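Local coordinates for galacto-N-biose/lacto-N-biose I transporter substrate-binding protein (Bifidobacterium longum, PDB 2Z8F), which binds galacto-N-biose and lacto-N-biose type sugars, here lacto-N-tetraose, and probably delivers them to the membrane part of its ABC transporter, at residues K105-Y113 / V324-A332; M364-M374 / F392-L403. One frame throughout, in Å; residues are numbered along the deposited sequence.

Contact 1: residues K105-Y113 / V324-A332; sequences KNDFASGPY and VPAATTEDA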
ATOM      1  N   LYS A 105     -11.260 -18.610   5.834  1.00 22.41           N
ATOM      2  CA  LYS A 105      -9.920 -18.397   6.374  1.00 23.85           C
ATOM      3  C   LYS A 105      -8.810 -19.130   5.611  1.00 23.06           C
ATOM      4  O   LYS A 105      -7.756 -18.561   5.324  1.00 23.36           O
ATOM      5  CB  LYS A 105      -9.914 -18.806   7.851  1.00 24.30           C
ATOM      6  CG  LYS A 105      -8.594 -18.543   8.565  1.00 28.33           C
ATOM      7  CD  LYS A 105      -8.691 -18.907  10.041  1.00 32.83           C
ATOM      8  CE  LYS A 105      -7.464 -18.373  10.788  1.00 35.70           C
ATOM      9  NZ  LYS A 105      -7.713 -18.156  12.226  1.00 38.27           N
ATOM     10  N   ASN A 106      -9.052 -20.395   5.266  1.00 23.21           N
ATOM     11  CA  ASN A 106      -8.009 -21.217   4.673  1.00 23.32           C
ATOM     12  C   ASN A 106      -7.652 -20.874   3.228  1.00 22.08           C
ATOM     13  O   ASN A 106      -6.686 -21.401   2.691  1.00 22.75           O
ATOM     14  CB  ASN A 106      -8.336 -22.711   4.846  1.00 24.76           C
ATOM     15  CG  ASN A 106      -8.161 -23.191   6.302  1.00 27.48           C
ATOM     16  OD1 ASN A 106      -8.600 -24.284   6.654  1.00 35.04           O
ATOM     17  ND2 ASN A 106      -7.534 -22.374   7.140  1.00 30.38           N
ATOM     18  N   ASP A 107      -8.423 -19.975   2.610  1.00 21.03           N
ATOM     19  CA  ASP A 107      -8.092 -19.483   1.292  1.00 20.58           C
ATOM     20  C   ASP A 107      -7.046 -18.359   1.315  1.00 19.46           C
ATOM     21  O   ASP A 107      -6.588 -17.937   0.258  1.00 19.89           O
ATOM     22  CB  ASP A 107      -9.348 -18.912   0.612  1.00 20.15           C
ATOM     23  CG  ASP A 107     -10.272 -19.970   0.072  1.00 22.27           C
ATOM     24  OD1 ASP A 107      -9.889 -21.152   0.059  1.00 21.47           O
ATOM     25  OD2 ASP A 107     -11.369 -19.581  -0.407  1.00 22.91           O
ATOM     26  N   PHE A 108      -6.689 -17.871   2.507  1.00 19.86           N
ATOM     27  CA  PHE A 108      -5.882 -16.656   2.641  1.00 19.34           C
ATOM     28  C   PHE A 108      -4.668 -16.865   3.514  1.00 20.68           C
ATOM     29  O   PHE A 108      -4.710 -17.692   4.428  1.00 21.15           O
ATOM     30  CB  PHE A 108      -6.746 -15.544   3.202  1.00 19.47           C
ATOM     31  CG  PHE A 108      -7.855 -15.198   2.289  1.00 18.37           C
ATOM     32  CD1 PHE A 108      -7.583 -14.506   1.126  1.00 19.51           C
ATOM     33  CD2 PHE A 108      -9.147 -15.652   2.541  1.00 18.51           C
ATOM     34  CE1 PHE A 108      -8.619 -14.241   0.217  1.00 19.30           C
ATOM     35  CE2 PHE A 108     -10.159 -15.389   1.643  1.00 20.15           C
ATOM     36  CZ  PHE A 108      -9.874 -14.678   0.488  1.00 19.43           C
ATOM     37  N   ALA A 109      -3.598 -16.125   3.218  1.00 20.30           N
ATOM     38  CA  ALA A 109      -2.425 -16.149   4.098  1.00 21.12           C
ATOM     39  C   ALA A 109      -2.804 -15.688   5.506  1.00 20.97           C
ATOM     40  O   ALA A 109      -3.669 -14.840   5.688  1.00 21.39           O
ATOM     41  CB  ALA A 109      -1.275 -15.317   3.523  1.00 20.76           C
ATOM     42  N   SER A 110      -2.160 -16.272   6.525  1.00 21.07           N
ATOM     43  CA  SER A 110      -2.533 -16.012   7.901  1.00 21.12           C
ATOM     44  C   SER A 110      -2.293 -14.575   8.364  1.00 20.04           C
ATOM     45  O   SER A 110      -3.082 -14.044   9.144  1.00 20.48           O
ATOM     46  CB  SER A 110      -1.835 -17.017   8.832  1.00 21.54           C
ATOM     47  OG  SER A 110      -0.425 -16.870   8.723  1.00 26.25           O
ATOM     48  N   GLY A 111      -1.224 -13.963   7.856  1.00 20.87           N
ATOM     49  CA  GLY A 111      -0.890 -12.567   8.193  1.00 21.15           C
ATOM     50  C   GLY A 111      -2.002 -11.630   7.753  1.00 21.12           C
ATOM     51  O   GLY A 111      -2.677 -11.006   8.582  1.00 21.24           O
ATOM     52  N   PRO A 112      -2.203 -11.514   6.425  1.00 21.71           N
ATOM     53  CA  PRO A 112      -3.318 -10.712   5.934  1.00 21.74           C
ATOM     54  C   PRO A 112      -4.662 -11.036   6.593  1.00 21.25           C
ATOM     55  O   PRO A 112      -5.431 -10.119   6.891  1.00 20.86           O
ATOM     56  CB  PRO A 112      -3.331 -11.036   4.433  1.00 20.94           C
ATOM     57  CG  PRO A 112      -1.939 -11.303   4.099  1.00 22.34           C
ATOM     58  CD  PRO A 112      -1.385 -12.043   5.329  1.00 21.76           C
ATOM     59  N   TYR A 113      -4.963 -12.321   6.828  1.00 20.61           N
ATOM     60  CA  TYR A 113      -6.219 -12.673   7.476  1.00 21.27           C
ATOM     61  C   TYR A 113      -6.337 -12.027   8.875  1.00 21.47           C
ATOM     62  O   TYR A 113      -7.382 -11.510   9.243  1.00 21.38           O
ATOM     63  CB  TYR A 113      -6.408 -14.199   7.527  1.00 21.19           C
ATOM     64  CG  TYR A 113      -7.761 -14.576   8.076  1.00 22.11           C
ATOM     65  CD1 TYR A 113      -8.904 -14.554   7.262  1.00 22.98           C
ATOM     66  CD2 TYR A 113      -7.920 -14.901   9.424  1.00 24.05           C
ATOM     67  CE1 TYR A 113     -10.158 -14.890   7.773  1.00 24.76           C
ATOM     68  CE2 TYR A 113      -9.180 -15.223   9.947  1.00 24.93           C
ATOM     69  CZ  TYR A 113     -10.284 -15.225   9.116  1.00 23.96           C
ATOM     70  OH  TYR A 113     -11.511 -15.550   9.640  1.00 25.78           O
ATOM     71  N   VAL A 324      -0.729  -7.913  -5.260  1.00 17.55           N
ATOM     72  CA  VAL A 324      -0.022  -9.093  -4.763  1.00 17.38           C
ATOM     73  C   VAL A 324      -1.038  -9.780  -3.845  1.00 17.05           C
ATOM     74  O   VAL A 324      -1.231  -9.369  -2.693  1.00 16.06           O
ATOM     75  CB  VAL A 324       1.267  -8.733  -3.971  1.00 17.65           C
ATOM     76  CG1 VAL A 324       2.002 -10.018  -3.502  1.00 17.43           C
ATOM     77  CG2 VAL A 324       2.172  -7.847  -4.821  1.00 17.16           C
ATOM     78  N   PRO A 325      -1.774 -10.770  -4.372  1.00 16.83           N
ATOM     79  CA  PRO A 325      -2.929 -11.283  -3.626  1.00 16.47           C
ATOM     80  C   PRO A 325      -2.640 -11.884  -2.267  1.00 16.80           C
ATOM     81  O   PRO A 325      -1.581 -12.490  -2.083  1.00 18.57           O
ATOM     82  CB  PRO A 325      -3.520 -12.327  -4.583  1.00 17.46           C
ATOM     83  CG  PRO A 325      -3.088 -11.795  -5.947  1.00 17.91           C
ATOM     84  CD  PRO A 325      -1.689 -11.377  -5.721  1.00 16.88           C
ATOM     85  N   ALA A 326      -3.580 -11.686  -1.347  1.00 16.70           N
ATOM     86  CA  ALA A 326      -3.559 -12.385  -0.033  1.00 16.91           C
ATOM     87  C   ALA A 326      -3.940 -13.864  -0.178  1.00 18.29           C
ATOM     88  O   ALA A 326      -3.642 -14.701   0.695  1.00 18.39           O
ATOM     89  CB  ALA A 326      -4.481 -11.673   0.949  1.00 17.71           C
ATOM     90  N   ALA A 327      -4.627 -14.191  -1.263  1.00 17.90           N
ATOM     91  CA  ALA A 327      -5.092 -15.573  -1.482  1.00 18.61           C
ATOM     92  C   ALA A 327      -3.936 -16.536  -1.578  1.00 19.01           C
ATOM     93  O   ALA A 327      -2.897 -16.206  -2.143  1.00 19.70           O
ATOM     94  CB  ALA A 327      -5.924 -15.643  -2.757  1.00 18.57           C
ATOM     95  N   THR A 328      -4.134 -17.754  -1.063  1.00 20.11           N
ATOM     96  CA  THR A 328      -3.124 -18.788  -1.166  1.00 21.10           C
ATOM     97  C   THR A 328      -3.637 -19.963  -1.988  1.00 21.71           C
ATOM     98  O   THR A 328      -3.008 -21.003  -2.046  1.00 22.65           O
ATOM     99  CB  THR A 328      -2.725 -19.294   0.234  1.00 20.58           C
ATOM    100  OG1 THR A 328      -3.914 -19.606   0.952  1.00 24.03           O
ATOM    101  CG2 THR A 328      -1.904 -18.227   0.983  1.00 22.37           C
ATOM    102  N   THR A 329      -4.770 -19.773  -2.654  1.00 21.37           N
ATOM    103  CA  THR A 329      -5.434 -20.852  -3.392  1.00 21.97           C
ATOM    104  C   THR A 329      -4.674 -21.283  -4.653  1.00 22.76           C
ATOM    105  O   THR A 329      -4.826 -22.430  -5.102  1.00 23.54           O
ATOM    106  CB  THR A 329      -6.860 -20.449  -3.756  1.00 21.54           C
ATOM    107  OG1 THR A 329      -6.807 -19.137  -4.328  1.00 21.45           O
ATOM    108  CG2 THR A 329      -7.746 -20.409  -2.522  1.00 21.14           C
ATOM    109  N   GLU A 330      -3.861 -20.385  -5.216  1.00 23.45           N
ATOM    110  CA  GLU A 330      -2.999 -20.679  -6.373  1.00 24.75           C
ATOM    111  C   GLU A 330      -1.857 -19.676  -6.381  1.00 25.45           C
ATOM    112  O   GLU A 330      -2.000 -18.597  -5.805  1.00 25.49           O
ATOM    113  CB  GLU A 330      -3.778 -20.612  -7.692  1.00 25.61           C
ATOM    114  CG  GLU A 330      -4.380 -19.264  -8.002  1.00 27.24           C
ATOM    115  CD  GLU A 330      -5.120 -19.240  -9.328  1.00 28.22           C
ATOM    116  OE1 GLU A 330      -4.460 -19.095 -10.388  1.00 29.95           O
ATOM    117  OE2 GLU A 330      -6.361 -19.362  -9.302  1.00 30.60           O
ATOM    118  N   ASP A 331      -0.732 -20.026  -7.012  1.00 26.18           N
ATOM    119  CA  ASP A 331       0.431 -19.140  -7.058  1.00 26.74           C
ATOM    120  C   ASP A 331       0.141 -17.956  -7.981  1.00 26.28           C
ATOM    121  O   ASP A 331      -0.400 -18.134  -9.070  1.00 26.39           O
ATOM    122  CB  ASP A 331       1.692 -19.871  -7.568  1.00 28.65           C
ATOM    123  CG  ASP A 331       2.265 -20.890  -6.572  1.00 32.79           C
ATOM    124  OD1 ASP A 331       2.049 -20.789  -5.341  1.00 36.86           O
ATOM    125  OD2 ASP A 331       2.971 -21.817  -7.044  1.00 39.12           O
ATOM    126  N   ALA A 332       0.504 -16.752  -7.549  1.00 25.45           N
ATOM    127  CA  ALA A 332       0.480 -15.600  -8.447  1.00 25.43           C
ATOM    128  C   ALA A 332       1.631 -15.710  -9.445  1.00 25.43           C
ATOM    129  O   ALA A 332       2.745 -16.100  -9.085  1.00 25.66           O
ATOM    130  CB  ALA A 332       0.564 -14.294  -7.660  1.00 25.15           C
TER
HETATM  131  O   HOH W   1      -5.464 -21.814   0.116  1.00 29.46           O
HETATM  132  O   HOH W   2      -3.056 -20.455   3.431  1.00 46.02           O
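D107 to A109 run beside A326 to T328 in an isolated beta bridge centred on F108 and A327, whose CA atoms lie 4.3 Å apart, in the lobe of this periplasmic-binding-protein fold that contains the six-stranded mixed sheet. Two straight backbone hydrogen bonds flank the pair: T328 N gives its proton to D107 O at 2.8 Å, from above the carbonyl plane, and A109 N donates to A326 O at 2.9 Å, almost in line with that carbonyl. A109 is also the N-cap residue of helix 110-114, so its bond to A326 O joins the helix start to the loop. F108 points its CB away from the loop and its ring packs on L125 and P126 of strand 121-126, yet CD1 lies 3.8 Å from A327 CA, and A326 C sits at the ring edge. Beyond the bridge, P112 CB meets A326 CB at 3.7 Å, and both residues also touch P126. T328 is more exposed. With OG1 held between the backbone N and the carbonyl carbon (chi1 50°), its CG2 is directed to A109, while the hydroxyl shares two waters with the other segment, one reaching N106 O and one, weakly, F108 O. D107 and T329 cross obliquely at the outer end, where the methyl CG2 of T329 comes within 3.4 Å of the carboxylate atom OD1 of D107.

Contact 2: residues M364-M374 / F392-L403; sequences MPGFSAVAAKM and FSDAQTTSVDTL. With NA (sodium ion), chain H; BGC (beta-D-glucopyranose), chain C.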
ATOM      1  N   MET A 364      -2.646   2.548  14.613  1.00 17.95           N
ATOM      2  CA  MET A 364      -3.635   3.108  15.540  1.00 16.90           C
ATOM      3  C   MET A 364      -4.902   3.555  14.800  1.00 17.61           C
ATOM      4  O   MET A 364      -4.830   3.974  13.639  1.00 18.58           O
ATOM      5  CB  MET A 364      -3.064   4.343  16.259  1.00 17.30           C
ATOM      6  CG  MET A 364      -2.345   5.330  15.331  1.00 15.58           C
ATOM      7  SD  MET A 364      -2.072   6.916  16.174  1.00 18.23           S
ATOM      8  CE  MET A 364      -3.596   7.738  15.778  1.00 16.68           C
ATOM      9  N   PRO A 365      -6.041   3.507  15.476  1.00 18.10           N
ATOM     10  CA  PRO A 365      -7.245   4.146  14.887  1.00 18.15           C
ATOM     11  C   PRO A 365      -7.003   5.638  14.699  1.00 18.76           C
ATOM     12  O   PRO A 365      -6.566   6.310  15.639  1.00 19.33           O
ATOM     13  CB  PRO A 365      -8.335   3.910  15.924  1.00 18.13           C
ATOM     14  CG  PRO A 365      -7.640   3.415  17.169  1.00 20.37           C
ATOM     15  CD  PRO A 365      -6.292   2.890  16.789  1.00 18.68           C
ATOM     16  N   GLY A 366      -7.303   6.158  13.506  1.00 18.95           N
ATOM     17  CA  GLY A 366      -7.039   7.577  13.221  1.00 18.67           C
ATOM     18  C   GLY A 366      -5.723   7.852  12.510  1.00 17.56           C
ATOM     19  O   GLY A 366      -5.283   9.009  12.375  1.00 17.92           O
ATOM     20  N   PHE A 367      -5.089   6.791  12.014  1.00 17.89           N
ATOM     21  CA  PHE A 367      -3.802   6.930  11.337  1.00 16.75           C
ATOM     22  C   PHE A 367      -3.893   7.853  10.107  1.00 16.76           C
ATOM     23  O   PHE A 367      -2.899   8.430   9.680  1.00 16.44           O
ATOM     24  CB  PHE A 367      -3.229   5.557  10.938  1.00 17.62           C
ATOM     25  CG  PHE A 367      -1.858   5.644  10.346  1.00 17.83           C
ATOM     26  CD1 PHE A 367      -0.729   5.834  11.170  1.00 18.02           C
ATOM     27  CD2 PHE A 367      -1.662   5.560   8.966  1.00 18.27           C
ATOM     28  CE1 PHE A 367       0.550   5.940  10.619  1.00 17.55           C
ATOM     29  CE2 PHE A 367      -0.392   5.662   8.410  1.00 18.37           C
ATOM     30  CZ  PHE A 367       0.727   5.846   9.231  1.00 17.42           C
ATOM     31  N   SER A 368      -5.097   8.024   9.573  1.00 17.75           N
ATOM     32  CA  SER A 368      -5.250   8.921   8.434  1.00 18.77           C
ATOM     33  C   SER A 368      -4.765  10.345   8.723  1.00 18.20           C
ATOM     34  O   SER A 368      -4.187  10.999   7.844  1.00 18.31           O
ATOM     35  CB  SER A 368      -6.708   8.921   7.987  1.00 18.99           C
ATOM     36  OG  SER A 368      -7.528   9.543   8.957  1.00 20.71           O
ATOM     37  N   ALA A 369      -4.998  10.811   9.953  1.00 18.73           N
ATOM     38  CA  ALA A 369      -4.535  12.133  10.391  1.00 18.09           C
ATOM     39  C   ALA A 369      -3.024  12.160  10.536  1.00 18.07           C
ATOM     40  O   ALA A 369      -2.394  13.180  10.289  1.00 18.01           O
ATOM     41  CB  ALA A 369      -5.196  12.521  11.726  1.00 18.81           C
ATOM     42  N   VAL A 370      -2.448  11.050  11.001  1.00 17.62           N
ATOM     43  CA  VAL A 370      -1.001  10.945  11.076  1.00 17.28           C
ATOM     44  C   VAL A 370      -0.370  10.998   9.696  1.00 17.21           C
ATOM     45  O   VAL A 370       0.582  11.740   9.461  1.00 17.86           O
ATOM     46  CB  VAL A 370      -0.584   9.678  11.833  1.00 16.98           C
ATOM     47  CG1 VAL A 370       0.915   9.664  12.033  1.00 18.85           C
ATOM     48  CG2 VAL A 370      -1.340   9.638  13.151  1.00 15.96           C
ATOM     49  N   ALA A 371      -0.905  10.206   8.771  1.00 16.71           N
ATOM     50  CA  ALA A 371      -0.415  10.218   7.410  1.00 16.52           C
ATOM     51  C   ALA A 371      -0.551  11.608   6.767  1.00 16.79           C
ATOM     52  O   ALA A 371       0.370  12.064   6.074  1.00 18.56           O
ATOM     53  CB  ALA A 371      -1.152   9.150   6.604  1.00 16.95           C
ATOM     54  N   ALA A 372      -1.671  12.280   7.035  1.00 17.54           N
ATOM     55  CA  ALA A 372      -1.892  13.638   6.533  1.00 17.58           C
ATOM     56  C   ALA A 372      -0.796  14.590   7.027  1.00 17.93           C
ATOM     57  O   ALA A 372      -0.197  15.335   6.234  1.00 18.00           O
ATOM     58  CB  ALA A 372      -3.281  14.133   6.932  1.00 18.32           C
ATOM     59  N   LYS A 373      -0.492  14.517   8.325  1.00 17.97           N
ATOM     60  CA  LYS A 373       0.538  15.379   8.934  1.00 18.27           C
ATOM     61  C   LYS A 373       1.908  15.034   8.382  1.00 17.75           C
ATOM     62  O   LYS A 373       2.700  15.923   8.080  1.00 17.29           O
ATOM     63  CB  LYS A 373       0.563  15.245  10.468  1.00 18.38           C
ATOM     64  CG  LYS A 373       1.518  16.265  11.113  1.00 20.75           C
ATOM     65  CD  LYS A 373       0.869  17.635  11.024  1.00 25.63           C
ATOM     66  CE  LYS A 373       1.830  18.749  11.234  1.00 31.44           C
ATOM     67  NZ  LYS A 373       1.023  20.002  11.174  1.00 32.25           N
ATOM     68  N   MET A 374       2.190  13.729   8.250  1.00 17.16           N
ATOM     69  CA  MET A 374       3.454  13.286   7.669  1.00 16.59           C
ATOM     70  C   MET A 374       3.700  13.852   6.278  1.00 17.08           C
ATOM     71  O   MET A 374       4.790  14.327   5.983  1.00 16.25           O
ATOM     72  CB  MET A 374       3.561  11.744   7.678  1.00 17.03           C
ATOM     73  CG  MET A 374       3.741  11.163   9.103  1.00 15.37           C
ATOM     74  SD  MET A 374       3.836   9.353   8.995  1.00 17.40           S
ATOM     75  CE  MET A 374       5.368   9.120   8.223  1.00 15.48           C
ATOM     76  N   PHE A 392       8.750  12.601  11.606  1.00 16.18           N
ATOM     77  CA  PHE A 392       8.523  11.638  12.679  1.00 16.81           C
ATOM     78  C   PHE A 392       8.216  12.238  14.029  1.00 17.19           C
ATOM     79  O   PHE A 392       7.399  11.709  14.770  1.00 17.77           O
ATOM     80  CB  PHE A 392       9.728  10.705  12.783  1.00 16.65           C
ATOM     81  CG  PHE A 392       9.998   9.966  11.496  1.00 14.83           C
ATOM     82  CD1 PHE A 392       9.151   8.920  11.097  1.00 16.24           C
ATOM     83  CD2 PHE A 392      11.064  10.340  10.674  1.00 15.65           C
ATOM     84  CE1 PHE A 392       9.384   8.237   9.861  1.00 13.79           C
ATOM     85  CE2 PHE A 392      11.303   9.646   9.465  1.00 18.52           C
ATOM     86  CZ  PHE A 392      10.442   8.612   9.073  1.00 14.91           C
ATOM     87  N   SER A 393       8.814  13.394  14.321  1.00 17.41           N
ATOM     88  CA  SER A 393       8.438  14.097  15.544  1.00 19.03           C
ATOM     89  C   SER A 393       7.016  14.642  15.434  1.00 17.45           C
ATOM     90  O   SER A 393       6.245  14.571  16.385  1.00 19.69           O
ATOM     91  CB  SER A 393       9.456  15.185  15.902  1.00 20.09           C
ATOM     92  OG  SER A 393       9.583  16.123  14.870  1.00 25.92           O
ATOM     93  N   ASP A 394       6.635  15.139  14.260  1.00 16.65           N
ATOM     94  CA  ASP A 394       5.248  15.533  14.085  1.00 16.27           C
ATOM     95  C   ASP A 394       4.254  14.376  14.117  1.00 15.85           C
ATOM     96  O   ASP A 394       3.164  14.501  14.685  1.00 16.06           O
ATOM     97  CB  ASP A 394       5.075  16.287  12.767  1.00 14.68           C
ATOM     98  CG  ASP A 394       5.742  17.655  12.770  1.00 18.45           C
ATOM     99  OD1 ASP A 394       6.385  18.053  13.776  1.00 17.72           O
ATOM    100  OD2 ASP A 394       5.619  18.394  11.743  1.00 18.07           O
ATOM    101  N   ALA A 395       4.626  13.253  13.492  1.00 15.74           N
ATOM    102  CA  ALA A 395       3.810  12.061  13.571  1.00 15.89           C
ATOM    103  C   ALA A 395       3.544  11.667  15.047  1.00 16.02           C
ATOM    104  O   ALA A 395       2.440  11.250  15.392  1.00 15.22           O
ATOM    105  CB  ALA A 395       4.465  10.901  12.799  1.00 15.81           C
ATOM    106  N   GLN A 396       4.574  11.766  15.887  1.00 16.79           N
ATOM    107  CA  GLN A 396       4.414  11.422  17.310  1.00 17.94           C
ATOM    108  C   GLN A 396       3.293  12.235  17.960  1.00 17.90           C
ATOM    109  O   GLN A 396       2.359  11.689  18.566  1.00 16.85           O
ATOM    110  CB  GLN A 396       5.734  11.642  18.060  1.00 18.79           C
ATOM    111  CG  GLN A 396       5.622  11.453  19.582  1.00 19.51           C
ATOM    112  CD  GLN A 396       5.461  10.017  20.000  1.00 17.74           C
ATOM    113  OE1 GLN A 396       5.823   9.090  19.267  1.00 22.44           O
ATOM    114  NE2 GLN A 396       4.889   9.811  21.180  1.00 18.88           N
ATOM    115  N   THR A 397       3.403  13.554  17.826  1.00 18.30           N
ATOM    116  CA  THR A 397       2.433  14.456  18.392  1.00 19.59           C
ATOM    117  C   THR A 397       1.030  14.288  17.794  1.00 18.79           C
ATOM    118  O   THR A 397       0.041  14.240  18.528  1.00 18.52           O
ATOM    119  CB  THR A 397       2.941  15.893  18.219  1.00 20.64           C
ATOM    120  OG1 THR A 397       4.272  15.978  18.765  1.00 24.92           O
ATOM    121  CG2 THR A 397       2.074  16.776  18.997  1.00 23.25           C
ATOM    122  N   THR A 398       0.932  14.192  16.469  1.00 19.27           N
ATOM    123  CA  THR A 398      -0.372  13.963  15.843  1.00 18.79           C
ATOM    124  C   THR A 398      -1.022  12.606  16.209  1.00 18.06           C
ATOM    125  O   THR A 398      -2.250  12.495  16.371  1.00 18.14           O
ATOM    126  CB  THR A 398      -0.282  14.146  14.320  1.00 19.43           C
ATOM    127  OG1 THR A 398       0.147  15.491  14.058  1.00 22.54           O
ATOM    128  CG2 THR A 398      -1.645  13.938  13.672  1.00 20.28           C
ATOM    129  N   SER A 399      -0.194  11.585  16.383  1.00 17.37           N
ATOM    130  CA  SER A 399      -0.670  10.273  16.801  1.00 16.86           C
ATOM    131  C   SER A 399      -1.311  10.363  18.187  1.00 17.27           C
ATOM    132  O   SER A 399      -2.452   9.944  18.380  1.00 16.83           O
ATOM    133  CB  SER A 399       0.486   9.266  16.850  1.00 17.30           C
ATOM    134  OG  SER A 399       1.032   8.988  15.565  1.00 16.86           O
ATOM    135  N   VAL A 400      -0.564  10.909  19.157  1.00 17.55           N
ATOM    136  CA  VAL A 400      -1.116  11.069  20.492  1.00 18.47           C
ATOM    137  C   VAL A 400      -2.400  11.927  20.497  1.00 18.36           C
ATOM    138  O   VAL A 400      -3.421  11.534  21.090  1.00 19.18           O
ATOM    139  CB  VAL A 400      -0.052  11.639  21.443  1.00 18.93           C
ATOM    140  CG1 VAL A 400      -0.691  11.940  22.777  1.00 19.81           C
ATOM    141  CG2 VAL A 400       1.131  10.636  21.581  1.00 18.48           C
ATOM    142  N   ASP A 401      -2.384  13.058  19.792  1.00 19.03           N
ATOM    143  CA  ASP A 401      -3.545  13.948  19.744  1.00 19.43           C
ATOM    144  C   ASP A 401      -4.761  13.248  19.143  1.00 19.29           C
ATOM    145  O   ASP A 401      -5.885  13.393  19.611  1.00 19.63           O
ATOM    146  CB  ASP A 401      -3.228  15.211  18.926  1.00 20.40           C
ATOM    147  CG  ASP A 401      -2.192  16.114  19.593  1.00 25.23           C
ATOM    148  OD1 ASP A 401      -1.816  15.830  20.743  1.00 28.43           O
ATOM    149  OD2 ASP A 401      -1.747  17.079  18.930  1.00 30.60           O
ATOM    150  N   THR A 402      -4.520  12.483  18.088  1.00 19.18           N
ATOM    151  CA  THR A 402      -5.612  11.837  17.370  1.00 19.01           C
ATOM    152  C   THR A 402      -6.275  10.755  18.242  1.00 19.37           C
ATOM    153  O   THR A 402      -7.486  10.668  18.300  1.00 19.78           O
ATOM    154  CB  THR A 402      -5.124  11.293  16.012  1.00 18.67           C
ATOM    155  OG1 THR A 402      -4.614  12.379  15.213  1.00 19.64           O
ATOM    156  CG2 THR A 402      -6.263  10.591  15.250  1.00 19.51           C
ATOM    157  N   LEU A 403      -5.467   9.963  18.947  1.00 19.82           N
ATOM    158  CA  LEU A 403      -5.993   8.947  19.861  1.00 20.18           C
ATOM    159  C   LEU A 403      -6.871   9.606  20.932  1.00 20.58           C
ATOM    160  O   LEU A 403      -7.982   9.152  21.195  1.00 21.64           O
ATOM    161  CB  LEU A 403      -4.832   8.189  20.524  1.00 19.30           C
ATOM    162  CG  LEU A 403      -4.125   7.182  19.605  1.00 19.51           C
ATOM    163  CD1 LEU A 403      -2.820   6.695  20.228  1.00 20.12           C
ATOM    164  CD2 LEU A 403      -5.052   5.991  19.308  1.00 19.85           C
TER
HETATM  165 NA    NA H  18       6.865  20.022  12.528  1.00 14.12          NA
HETATM  166  C2  BGC C   1      -3.625  14.488   1.675  1.00 30.46           C
HETATM  167  C3  BGC C   1      -3.709  13.212   0.838  1.00 29.88           C
HETATM  168  C4  BGC C   1      -3.202  11.970   1.613  1.00 26.98           C
HETATM  169  C5  BGC C   1      -3.836  11.951   3.013  1.00 27.80           C
HETATM  170  C6  BGC C   1      -3.380  10.815   3.936  1.00 27.20           C
HETATM  171  C1  BGC C   1      -4.254  14.276   3.037  1.00 28.66           C
HETATM  172  O1  BGC C   1      -4.057  15.465   3.770  1.00 29.58           O
HETATM  173  O2  BGC C   1      -4.295  15.558   1.023  1.00 31.31           O
HETATM  174  O3  BGC C   1      -2.951  13.436  -0.330  1.00 33.65           O
HETATM  175  O4  BGC C   1      -3.576  10.774   0.936  1.00 23.46           O
HETATM  176  O5  BGC C   1      -3.609  13.183   3.690  1.00 26.92           O
HETATM  177  O6  BGC C   1      -4.368  10.660   4.948  1.00 28.96           O
HETATM  178  O   HOH W   3       8.371  19.386  11.716  1.00 32.69           O
HETATM  179  O   HOH W   4       6.626  21.143  10.978  1.00 34.42           O
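A near-antiparallel helix pair in the lobe opposite the six-stranded sheet forms this contact: helix 367-380, which lines the glycan pocket, packs on helix 389-405 with their segment axes 8.7 Å apart at 153°. A395 CB meets V370 CG1 and M374 CG, each at 3.8 Å, and V370 CG2 lies against S399 OG. That hydroxyl is turned back to A395 O at 2.7 Å, from the face of the carbonyl opposite S399 N, which, with a second hydrogen bond to Y193 OH, satisfies this buried group. K373 lays its CG 3.3 Å from T398 OG1, crossing that side chain at about a right angle; its ammonium pairs with E376, while D394 chelates a sodium ion through both carboxylate oxygens and meets T377. At the other end M364 SD rests on S399 CB at 3.5 Å, its methyl near T402 CB and L403 CG. With T402 OG1 beside the backbone N (chi1 -60°), CG2 is left opposite that N and meets G366 O, while OG1 donates to T398 O and touches A369 CB. A glycine here would probably open a gap beside G366 O and A369 CB, and cost T398 O its second donor. On the pocket side, S368 O accepts a hydrogen bond from O6 of the glucose unit. Strands 193-196 and 199-202 border the pair through Y193, W200 and V202, and helix 178-187 meets F367, M374 and F392.

How the contacts relate
From the N terminus the chain first passes through 105-113, at the start of helix 110-114, and contact 1 closes only when 324-332 returns after some 210 residues that include the three-stranded sheet and the two-stranded hairpin. Contact 2 follows in series, neither nested in contact 1 nor crossing it, and is a short closure: 17 residues, about half of them helical, join its helices. Contact 1 thus ties a late loop to the early part of the chain, beside strand 121-126, whereas contact 2 pairs two helices near the C terminus. Their centres are 30 Å apart and their nearest atoms about 15 Å, with bound sugar units lying between them.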